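Long-range contacts in glucose-6-phosphate isomerase (PDB 3QKI), which probably interconverts alpha-D-glucose 6-phosphate and beta-D-fructose 6-phosphate, the second step of glycolysis: residues Glu31-Ser36 and Ser368-Tyr373; Leu238-Thr243 and Lys265-Leu270; Asn355-Leu360 and Leu530-Ser535. All blocks are in the same frame, centred on the assembly; numbering follows the deposited sequence.

Contact 1: Glu31-Ser36 and Ser368-Tyr373; sequences ELVTLS and SHFFDY
The phenyl ring of F370 lies under the side chain of L32, whose CB sits over one face of the ring toward its rim, 3.6 Å from F370 CZ. This is a CH-pi contact, with L32 CB 3.9 Å from the ring centroid and 24° off the ring normal. On the opposite face, CB of H369, from the same helix as F370, stands over the centre, so the ring is sandwiched between two aliphatic groups. V33 comes in at the rim instead: its CG2 meets F370 CE1 at 3.8 Å, close to the ring plane. Because V33 has CG1 anti to the backbone N (chi1 173°), CG2 is the branch that reaches the phenyl.

At the root of the side chain, S36 OG lies 3.4 Å from F370 CB. The serine hydroxyl is turned back on its own helix, where the carbonyls of L32 and V33 both lie within hydrogen-bonding range of its single proton. F371 adds a looser touch, its CZ 4.2 Å from S36 O. K40, just past helix 27-39, makes a cation-pi contact with F371 and donates to F370 O, while L32 also packs on helix 75-87.

After F371 the chain leaves helical geometry at D372, which has positive phi. The arrangement is a helix-helix contact, away from the annotated sugar-phosphate site: the F370 ring packs on L32, V33 and S36 and so joins the C-terminal part of helix 356-371 to the side of helix 27-39.

Contact 2: Leu238-Thr243 and Lys265-Leu270; sequences LDQYDT and KKWLSL
Q240 and W267 stack face to face, joining the turn before strand 243-248 to the C-terminal part of helix 255-268 that follows it, within a beta-alpha unit of the five-stranded parallel sheet. The amide plane of Q240 is only 6° from the indole plane. Q240 CG sits over the centre of the six-membered ring of W267, 3.5 Å from that centroid, a CH-pi contact almost on the ring normal. The bend of the glutamine chain at chi2 (91°) folds the amide back over the indole.

That bend also takes the amide nitrogen to the backbone of the tryptophan. Q240 NE2 donates to W267 O at 2.8 Å in a nearly straight bond, the acceptor lying in the plane of the glutamine amide while the donor stands above the carbonyl plane. L270 N reaches W267 O from the other face, so the oxygen is held by two N-H groups. One bond and one stack together fix the rotation of the Q240 amide.

The benzo edge of the indole meets L238 O, in plane near CZ2, and T243 CG2, at the start of strand 243-248, in plane near CZ3; the threonine and indole side chains cross at about a right angle. L268 CD2 packs against the turn beside Q240. Within the turn, D239 OD1 accepts from Y241 N to make an Asx turn, and its carboxylate also has a salt bridge to K271. L270 reaches the second subunit, packing on F208 there. At the pyrrole edge a water donates to L238 O at 2.7 Å and accepts weakly from W267 NE1 at 3.5 Å.

Contact 3: Asn355-Leu360 and Leu530-Ser535; sequences NIPVLL and LSLYES
With CG anti to the backbone N (chi1 172°) and chi2 at 59°, L532 swings its CD1 across to helix 356-371, where it meets two residues of the first turn. I356 offers its CG2 branch, which lies anti to the backbone N, and this methyl touches L532 CD1 at 3.6 Å. P357 CG reaches the same leucine methyl at 4.0 Å. Both side chains come at the leucine obliquely, and L532 CD1 meets both the isoleucine methyl and the proline ring.

One turn later on helix 523-543, S535 closes against the proline. Its CB lies 3.5 Å from P357 CB, tighter than ordinary van der Waals contact, which makes this the tightest carbon contact between the two segments. The serine hydroxyl is bonded within its own helix: S535 OG donates to S531 O at 2.7 Å, from above the carbonyl plane, while S535 N reaches that oxygen from the other face. Turning the hydroxyl inward leaves the serine presenting its CB to the apolar partner. L360 CD2 makes a longer approach, 4.5 Å from Y533 CZ, and the tyrosine's OH is hydrogen-bonded to E444.

N355 occupies the N-cap of helix 356-371, its OD1 accepting a weak bond from V358 N, and its amide nitrogen is fixed by carbonyls of F347 and A350. The axes of the helical segments 356-360 and 530-535 come within 8.8 Å of each other, with a crossing angle of -50°, and every touching residue is buried. Around this crossing, helix 330-349 packs on P357 and S535, strand 58-61 lies against I356, and helix 388-400 backs Y533.

How the contacts relate
Contacts 1 and 3 share helix 356-371: contact 3 grips its first turns and contact 1 its last, with centres 21 Å apart and nearest atoms about 9 Å apart. Their segments alternate along the chain. Helix 356-371 packs on helix 27-39 at one end and on helix 523-543 at the other. Contact 2 lies beside the five-stranded parallel sheet, opposite contact 1 across the chain's centre and nested in the loop that contact 1 closes; its centre is 56 Å from contact 1's and 42 Å from contact 3's. Only contact 3 nears the substrate site: Y533's side chain is about 11 Å from that of Q394, a beta-D-fructose 6-phosphate-binding residue, though none is bound to this chain here.

Contact 1: Glu31-Ser36 and Ser368-Tyr373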
loop_
_atom_site.group_PDB
_atom_site.type_symbol
_atom_site.label_atom_id
_atom_site.label_comp_id
_atom_site.label_asym_id
_atom_site.label_seq_id
_atom_site.Cartn_x
_atom_site.Cartn_y
_atom_site.Cartn_z
ATOM N N GLU A 31 -27.783 -4.505 -23.593
ATOM C CA GLU A 31 -27.256 -5.622 -24.371
ATOM C C GLU A 31 -26.061 -6.269 -23.650
ATOM O O GLU A 31 -25.979 -7.492 -23.605
ATOM C CB GLU A 31 -26.886 -5.191 -25.803
ATOM C CG GLU A 31 -28.108 -4.826 -26.630
ATOM C CD GLU A 31 -27.862 -4.261 -28.015
ATOM O OE1 GLU A 31 -26.788 -3.659 -28.245
ATOM O OE2 GLU A 31 -28.762 -4.411 -28.873
ATOM N N LEU A 32 -25.170 -5.450 -23.043
ATOM C CA LEU A 32 -24.024 -5.935 -22.265
ATOM C C LEU A 32 -24.490 -6.737 -21.035
ATOM O O LEU A 32 -23.853 -7.727 -20.710
ATOM C CB LEU A 32 -23.084 -4.780 -21.878
ATOM C CG LEU A 32 -22.169 -4.296 -22.990
ATOM C CD1 LEU A 32 -21.681 -2.889 -22.733
ATOM C CD2 LEU A 32 -21.028 -5.249 -23.222
ATOM N N VAL A 33 -25.624 -6.367 -20.411
ATOM C CA VAL A 33 -26.199 -7.114 -19.275
ATOM C C VAL A 33 -26.459 -8.577 -19.713
ATOM O O VAL A 33 -26.067 -9.509 -19.008
ATOM C CB VAL A 33 -27.501 -6.452 -18.732
ATOM C CG1 VAL A 33 -28.172 -7.322 -17.670
ATOM C CG2 VAL A 33 -27.242 -5.060 -18.182
ATOM N N THR A 34 -27.067 -8.771 -20.890
ATOM C CA THR A 34 -27.373 -10.110 -21.394
ATOM C C THR A 34 -26.151 -10.839 -21.936
ATOM O O THR A 34 -26.009 -12.026 -21.652
ATOM C CB THR A 34 -28.641 -10.163 -22.256
ATOM O OG1 THR A 34 -28.360 -9.619 -23.531
ATOM C CG2 THR A 34 -29.844 -9.488 -21.597
ATOM N N LEU A 35 -25.233 -10.128 -22.634
ATOM C CA LEU A 35 -23.991 -10.748 -23.125
ATOM C C LEU A 35 -23.100 -11.244 -21.979
ATOM O O LEU A 35 -22.553 -12.343 -22.066
ATOM C CB LEU A 35 -23.197 -9.785 -23.986
ATOM C CG LEU A 35 -23.737 -9.477 -25.368
ATOM C CD1 LEU A 35 -23.067 -8.238 -25.905
ATOM C CD2 LEU A 35 -23.476 -10.615 -26.320
ATOM N N SER A 36 -22.953 -10.441 -20.914
ATOM C CA SER A 36 -22.149 -10.810 -19.743
ATOM C C SER A 36 -22.720 -12.048 -19.052
ATOM O O SER A 36 -21.935 -12.854 -18.552
ATOM C CB SER A 36 -22.041 -9.649 -18.761
ATOM O OG SER A 36 -23.276 -9.375 -18.116
ATOM N N SER A 368 -16.484 -4.232 -13.425
ATOM C CA SER A 368 -17.194 -3.628 -12.294
ATOM C C SER A 368 -18.720 -3.690 -12.471
ATOM O O SER A 368 -19.429 -4.094 -11.546
ATOM C CB SER A 368 -16.738 -2.185 -12.090
ATOM O OG SER A 368 -17.544 -1.510 -11.126
ATOM N N HIS A 369 -19.234 -3.260 -13.647
ATOM C CA HIS A 369 -20.675 -3.230 -13.860
ATOM C C HIS A 369 -21.367 -4.560 -14.069
ATOM O O HIS A 369 -22.429 -4.778 -13.498
ATOM C CB HIS A 369 -21.070 -2.214 -14.949
ATOM C CG HIS A 369 -21.131 -0.815 -14.423
ATOM N ND1 HIS A 369 -22.311 -0.092 -14.441
ATOM C CD2 HIS A 369 -20.169 -0.068 -13.826
ATOM C CE1 HIS A 369 -22.036 1.062 -13.858
ATOM N NE2 HIS A 369 -20.762 1.121 -13.469
ATOM N N PHE A 370 -20.788 -5.432 -14.890
ATOM C CA PHE A 370 -21.405 -6.699 -15.278
ATOM C C PHE A 370 -21.008 -7.931 -14.458
ATOM O O PHE A 370 -21.760 -8.905 -14.417
ATOM C CB PHE A 370 -21.288 -6.893 -16.795
ATOM C CG PHE A 370 -21.789 -5.664 -17.510
ATOM C CD1 PHE A 370 -23.132 -5.303 -17.447
ATOM C CD2 PHE A 370 -20.904 -4.795 -18.136
ATOM C CE1 PHE A 370 -23.578 -4.117 -18.024
ATOM C CE2 PHE A 370 -21.357 -3.616 -18.724
ATOM C CZ PHE A 370 -22.686 -3.276 -18.646
ATOM N N PHE A 371 -19.896 -7.858 -13.744
ATOM C CA PHE A 371 -19.445 -8.972 -12.901
ATOM C C PHE A 371 -19.442 -8.583 -11.437
ATOM O O PHE A 371 -19.212 -9.436 -10.575
ATOM C CB PHE A 371 -18.056 -9.438 -13.347
ATOM C CG PHE A 371 -18.087 -10.306 -14.571
ATOM C CD1 PHE A 371 -18.201 -9.746 -15.842
ATOM C CD2 PHE A 371 -17.991 -11.689 -14.463
ATOM C CE1 PHE A 371 -18.247 -10.554 -16.979
ATOM C CE2 PHE A 371 -18.013 -12.496 -15.605
ATOM C CZ PHE A 371 -18.161 -11.925 -16.853
ATOM N N ASP A 372 -19.671 -7.288 -11.158
ATOM C CA ASP A 372 -19.687 -6.719 -9.816
ATOM C C ASP A 372 -18.341 -6.874 -9.096
ATOM O O ASP A 372 -18.290 -7.090 -7.871
ATOM C CB ASP A 372 -20.903 -7.227 -9.010
ATOM C CG ASP A 372 -21.503 -6.191 -8.086
ATOM O OD1 ASP A 372 -21.765 -6.528 -6.925
ATOM O OD2 ASP A 372 -21.740 -5.044 -8.544
ATOM N N TYR A 373 -17.244 -6.800 -9.874
ATOM C CA TYR A 373 -15.863 -6.850 -9.368
ATOM C C TYR A 373 -15.450 -5.422 -9.003
ATOM O O TYR A 373 -15.053 -4.625 -9.861
ATOM C CB TYR A 373 -14.915 -7.470 -10.405
ATOM C CG TYR A 373 -15.192 -8.928 -10.724
ATOM C CD1 TYR A 373 -15.859 -9.751 -9.815
ATOM C CD2 TYR A 373 -14.770 -9.491 -11.923
ATOM C CE1 TYR A 373 -16.110 -11.090 -10.101
ATOM C CE2 TYR A 373 -15.004 -10.834 -12.213
ATOM C CZ TYR A 373 -15.688 -11.625 -11.304
ATOM O OH TYR A 373 -15.952 -12.944 -11.584
#

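Contact 2: Leu238-Thr243 and Lys265-Leu270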
loop_
_atom_site.group_PDB
_atom_site.type_symbol
_atom_site.label_atom_id
_atom_site.label_comp_id
_atom_site.label_asym_id
_atom_site.label_seq_id
_atom_site.Cartn_x
_atom_site.Cartn_y
_atom_site.Cartn_z
ATOM N N LEU A 238 20.229 14.817 8.013
ATOM C CA LEU A 238 20.392 15.841 6.977
ATOM C C LEU A 238 21.022 17.060 7.595
ATOM O O LEU A 238 20.675 17.422 8.724
ATOM C CB LEU A 238 19.039 16.222 6.303
ATOM C CG LEU A 238 18.337 15.181 5.403
ATOM C CD1 LEU A 238 17.334 15.837 4.477
ATOM C CD2 LEU A 238 19.306 14.391 4.563
ATOM N N ASP A 239 21.935 17.707 6.850
ATOM C CA ASP A 239 22.512 18.965 7.308
ATOM C C ASP A 239 21.721 20.067 6.596
ATOM O O ASP A 239 21.557 19.999 5.371
ATOM C CB ASP A 239 24.019 19.049 6.952
ATOM C CG ASP A 239 24.767 20.282 7.455
ATOM O OD1 ASP A 239 24.108 21.274 7.824
ATOM O OD2 ASP A 239 26.018 20.251 7.475
ATOM N N GLN A 240 21.212 21.069 7.369
ATOM C CA GLN A 240 20.462 22.215 6.824
ATOM C C GLN A 240 21.233 22.900 5.703
ATOM O O GLN A 240 20.623 23.303 4.722
ATOM C CB GLN A 240 20.157 23.253 7.905
ATOM C CG GLN A 240 19.114 22.818 8.920
ATOM C CD GLN A 240 19.704 22.124 10.118
ATOM O OE1 GLN A 240 20.677 21.389 10.017
ATOM N NE2 GLN A 240 19.102 22.328 11.281
ATOM N N TYR A 241 22.577 22.993 5.838
ATOM C CA TYR A 241 23.463 23.632 4.861
ATOM C C TYR A 241 23.501 22.980 3.481
ATOM O O TYR A 241 23.876 23.659 2.526
ATOM C CB TYR A 241 24.894 23.796 5.403
ATOM C CG TYR A 241 25.065 24.698 6.612
ATOM C CD1 TYR A 241 24.365 25.893 6.718
ATOM C CD2 TYR A 241 26.040 24.431 7.570
ATOM C CE1 TYR A 241 24.567 26.760 7.788
ATOM C CE2 TYR A 241 26.255 25.292 8.649
ATOM C CZ TYR A 241 25.520 26.461 8.751
ATOM O OH TYR A 241 25.716 27.306 9.824
ATOM N N ASP A 242 23.131 21.681 3.359
ATOM C CA ASP A 242 23.119 20.941 2.085
ATOM C C ASP A 242 21.723 20.803 1.479
ATOM O O ASP A 242 21.575 20.204 0.413
ATOM C CB ASP A 242 23.607 19.494 2.340
ATOM C CG ASP A 242 24.992 19.329 2.897
ATOM O OD1 ASP A 242 25.895 20.077 2.470
ATOM O OD2 ASP A 242 25.197 18.390 3.705
ATOM N N THR A 243 20.707 21.284 2.181
ATOM C CA THR A 243 19.300 21.040 1.880
ATOM C C THR A 243 18.500 22.143 1.183
ATOM O O THR A 243 18.380 23.251 1.702
ATOM C CB THR A 243 18.621 20.584 3.185
ATOM O OG1 THR A 243 19.409 19.538 3.772
ATOM C CG2 THR A 243 17.170 20.118 2.982
ATOM N N LYS A 265 11.081 25.342 7.970
ATOM C CA LYS A 265 11.728 26.655 7.960
ATOM C C LYS A 265 12.389 26.887 9.344
ATOM O O LYS A 265 13.504 27.391 9.391
ATOM C CB LYS A 265 10.724 27.767 7.642
ATOM C CG LYS A 265 11.362 29.147 7.506
ATOM C CD LYS A 265 10.275 30.183 7.282
ATOM C CE LYS A 265 10.842 31.525 6.944
ATOM N NZ LYS A 265 9.783 32.569 7.001
ATOM N N LYS A 266 11.717 26.474 10.451
ATOM C CA LYS A 266 12.270 26.546 11.803
ATOM C C LYS A 266 13.527 25.655 11.886
ATOM O O LYS A 266 14.533 26.100 12.428
ATOM C CB LYS A 266 11.240 26.094 12.858
ATOM C CG LYS A 266 10.132 27.106 13.116
ATOM C CD LYS A 266 10.468 28.061 14.227
ATOM C CE LYS A 266 9.517 29.243 14.257
ATOM N NZ LYS A 266 8.180 28.880 14.802
ATOM N N TRP A 267 13.483 24.428 11.309
ATOM C CA TRP A 267 14.629 23.509 11.278
ATOM C C TRP A 267 15.792 24.137 10.472
ATOM O O TRP A 267 16.935 24.115 10.949
ATOM C CB TRP A 267 14.221 22.145 10.699
ATOM C CG TRP A 267 15.367 21.203 10.428
ATOM C CD1 TRP A 267 16.068 20.471 11.348
ATOM C CD2 TRP A 267 15.939 20.897 9.151
ATOM N NE1 TRP A 267 17.049 19.740 10.727
ATOM C CE2 TRP A 267 16.976 19.958 9.371
ATOM C CE3 TRP A 267 15.699 21.352 7.838
ATOM C CZ2 TRP A 267 17.720 19.405 8.324
ATOM C CZ3 TRP A 267 16.443 20.804 6.796
ATOM C CH2 TRP A 267 17.447 19.851 7.044
ATOM N N LEU A 268 15.495 24.710 9.272
ATOM C CA LEU A 268 16.534 25.387 8.472
ATOM C C LEU A 268 17.180 26.533 9.288
ATOM O O LEU A 268 18.403 26.681 9.263
ATOM C CB LEU A 268 15.975 25.992 7.159
ATOM C CG LEU A 268 15.648 25.069 5.984
ATOM C CD1 LEU A 268 15.083 25.909 4.821
ATOM C CD2 LEU A 268 16.884 24.280 5.508
ATOM N N SER A 269 16.353 27.316 10.016
ATOM C CA SER A 269 16.768 28.486 10.804
ATOM C C SER A 269 17.585 28.174 12.057
ATOM O O SER A 269 18.086 29.089 12.699
ATOM C CB SER A 269 15.573 29.368 11.148
ATOM O OG SER A 269 14.975 29.825 9.948
ATOM N N LEU A 270 17.733 26.902 12.401
ATOM C CA LEU A 270 18.587 26.493 13.509
ATOM C C LEU A 270 20.050 26.761 13.104
ATOM O O LEU A 270 20.880 27.039 13.965
ATOM C CB LEU A 270 18.392 24.995 13.840
ATOM C CG LEU A 270 17.013 24.602 14.400
ATOM C CD1 LEU A 270 16.883 23.115 14.496
ATOM C CD2 LEU A 270 16.748 25.210 15.769
HETATM O O HOH W 1 19.125 16.978 10.919
#

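Contact 3: Asn355-Leu360 and Leu530-Ser535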
loop_
_atom_site.group_PDB
_atom_site.type_symbol
_atom_site.label_atom_id
_atom_site.label_comp_id
_atom_site.label_asym_id
_atom_site.label_seq_id
_atom_site.Cartn_x
_atom_site.Cartn_y
_atom_site.Cartn_z
ATOM N N ASN A 355 -7.670 1.778 -29.446
ATOM C CA ASN A 355 -7.297 2.776 -28.454
ATOM C C ASN A 355 -7.034 2.098 -27.090
ATOM O O ASN A 355 -7.968 1.692 -26.384
ATOM C CB ASN A 355 -8.401 3.829 -28.397
ATOM C CG ASN A 355 -8.015 5.084 -27.677
ATOM O OD1 ASN A 355 -7.469 5.053 -26.559
ATOM N ND2 ASN A 355 -8.344 6.224 -28.284
ATOM N N ILE A 356 -5.756 1.947 -26.752
ATOM C CA ILE A 356 -5.290 1.248 -25.543
ATOM C C ILE A 356 -5.912 1.766 -24.215
ATOM O O ILE A 356 -6.553 0.967 -23.528
ATOM C CB ILE A 356 -3.745 1.075 -25.541
ATOM C CG1 ILE A 356 -3.335 0.066 -26.610
ATOM C CG2 ILE A 356 -3.214 0.639 -24.156
ATOM C CD1 ILE A 356 -1.884 0.130 -27.034
ATOM N N PRO A 357 -5.838 3.070 -23.868
ATOM C CA PRO A 357 -6.496 3.522 -22.613
ATOM C C PRO A 357 -8.017 3.336 -22.630
ATOM O O PRO A 357 -8.618 3.076 -21.589
ATOM C CB PRO A 357 -6.150 5.011 -22.543
ATOM C CG PRO A 357 -5.045 5.229 -23.520
ATOM C CD PRO A 357 -5.128 4.183 -24.544
ATOM N N VAL A 358 -8.655 3.493 -23.816
ATOM C CA VAL A 358 -10.097 3.313 -23.928
ATOM C C VAL A 358 -10.476 1.845 -23.662
ATOM O O VAL A 358 -11.397 1.588 -22.869
ATOM C CB VAL A 358 -10.662 3.855 -25.270
ATOM C CG1 VAL A 358 -12.094 3.351 -25.509
ATOM C CG2 VAL A 358 -10.621 5.387 -25.287
ATOM N N LEU A 359 -9.758 0.901 -24.299
ATOM C CA LEU A 359 -10.005 -0.538 -24.118
ATOM C C LEU A 359 -9.760 -0.964 -22.664
ATOM O O LEU A 359 -10.485 -1.805 -22.144
ATOM C CB LEU A 359 -9.130 -1.359 -25.074
ATOM C CG LEU A 359 -9.482 -1.227 -26.580
ATOM C CD1 LEU A 359 -8.425 -1.915 -27.441
ATOM C CD2 LEU A 359 -10.867 -1.782 -26.861
ATOM N N LEU A 360 -8.776 -0.340 -21.999
ATOM C CA LEU A 360 -8.472 -0.611 -20.587
ATOM C C LEU A 360 -9.608 -0.087 -19.699
ATOM O O LEU A 360 -10.071 -0.784 -18.809
ATOM C CB LEU A 360 -7.114 0.006 -20.216
ATOM C CG LEU A 360 -6.511 -0.408 -18.866
ATOM C CD1 LEU A 360 -6.342 -1.938 -18.774
ATOM C CD2 LEU A 360 -5.143 0.220 -18.670
ATOM N N LEU A 530 2.438 6.637 -17.191
ATOM C CA LEU A 530 1.658 7.658 -16.495
ATOM C C LEU A 530 0.460 8.094 -17.325
ATOM O O LEU A 530 -0.667 8.088 -16.822
ATOM C CB LEU A 530 2.502 8.905 -16.137
ATOM C CG LEU A 530 1.687 10.085 -15.585
ATOM C CD1 LEU A 530 1.188 9.808 -14.184
ATOM C CD2 LEU A 530 2.408 11.371 -15.728
ATOM N N SER A 531 0.700 8.453 -18.597
ATOM C CA SER A 531 -0.367 8.943 -19.464
ATOM C C SER A 531 -1.409 7.859 -19.728
ATOM O O SER A 531 -2.584 8.171 -19.800
ATOM C CB SER A 531 0.192 9.528 -20.756
ATOM O OG SER A 531 -0.859 9.785 -21.679
ATOM N N LEU A 532 -0.986 6.597 -19.835
ATOM C CA LEU A 532 -1.877 5.470 -20.057
ATOM C C LEU A 532 -2.952 5.431 -18.953
ATOM O O LEU A 532 -4.130 5.309 -19.266
ATOM C CB LEU A 532 -1.068 4.146 -20.105
ATOM C CG LEU A 532 -1.871 2.837 -20.138
ATOM C CD1 LEU A 532 -2.784 2.793 -21.330
ATOM C CD2 LEU A 532 -0.945 1.615 -20.113
ATOM N N TYR A 533 -2.548 5.564 -17.679
ATOM C CA TYR A 533 -3.473 5.545 -16.547
ATOM C C TYR A 533 -4.272 6.843 -16.415
ATOM O O TYR A 533 -5.480 6.778 -16.141
ATOM C CB TYR A 533 -2.766 5.131 -15.232
ATOM C CG TYR A 533 -2.659 3.629 -15.124
ATOM C CD1 TYR A 533 -1.674 2.926 -15.822
ATOM C CD2 TYR A 533 -3.612 2.892 -14.422
ATOM C CE1 TYR A 533 -1.627 1.529 -15.805
ATOM C CE2 TYR A 533 -3.570 1.492 -14.397
ATOM C CZ TYR A 533 -2.567 0.818 -15.076
ATOM O OH TYR A 533 -2.512 -0.561 -15.049
ATOM N N GLU A 534 -3.637 8.010 -16.672
ATOM C CA GLU A 534 -4.382 9.292 -16.634
ATOM C C GLU A 534 -5.477 9.254 -17.729
ATOM O O GLU A 534 -6.631 9.587 -17.459
ATOM C CB GLU A 534 -3.452 10.503 -16.875
ATOM C CG GLU A 534 -2.498 10.833 -15.731
ATOM C CD GLU A 534 -1.670 12.092 -15.947
ATOM O OE1 GLU A 534 -1.650 12.613 -17.088
ATOM O OE2 GLU A 534 -1.074 12.587 -14.963
ATOM N N SER A 535 -5.126 8.751 -18.923
ATOM C CA SER A 535 -6.070 8.608 -20.040
ATOM C C SER A 535 -7.173 7.603 -19.691
ATOM O O SER A 535 -8.343 7.901 -19.907
ATOM C CB SER A 535 -5.347 8.186 -21.309
ATOM O OG SER A 535 -4.334 9.108 -21.662
#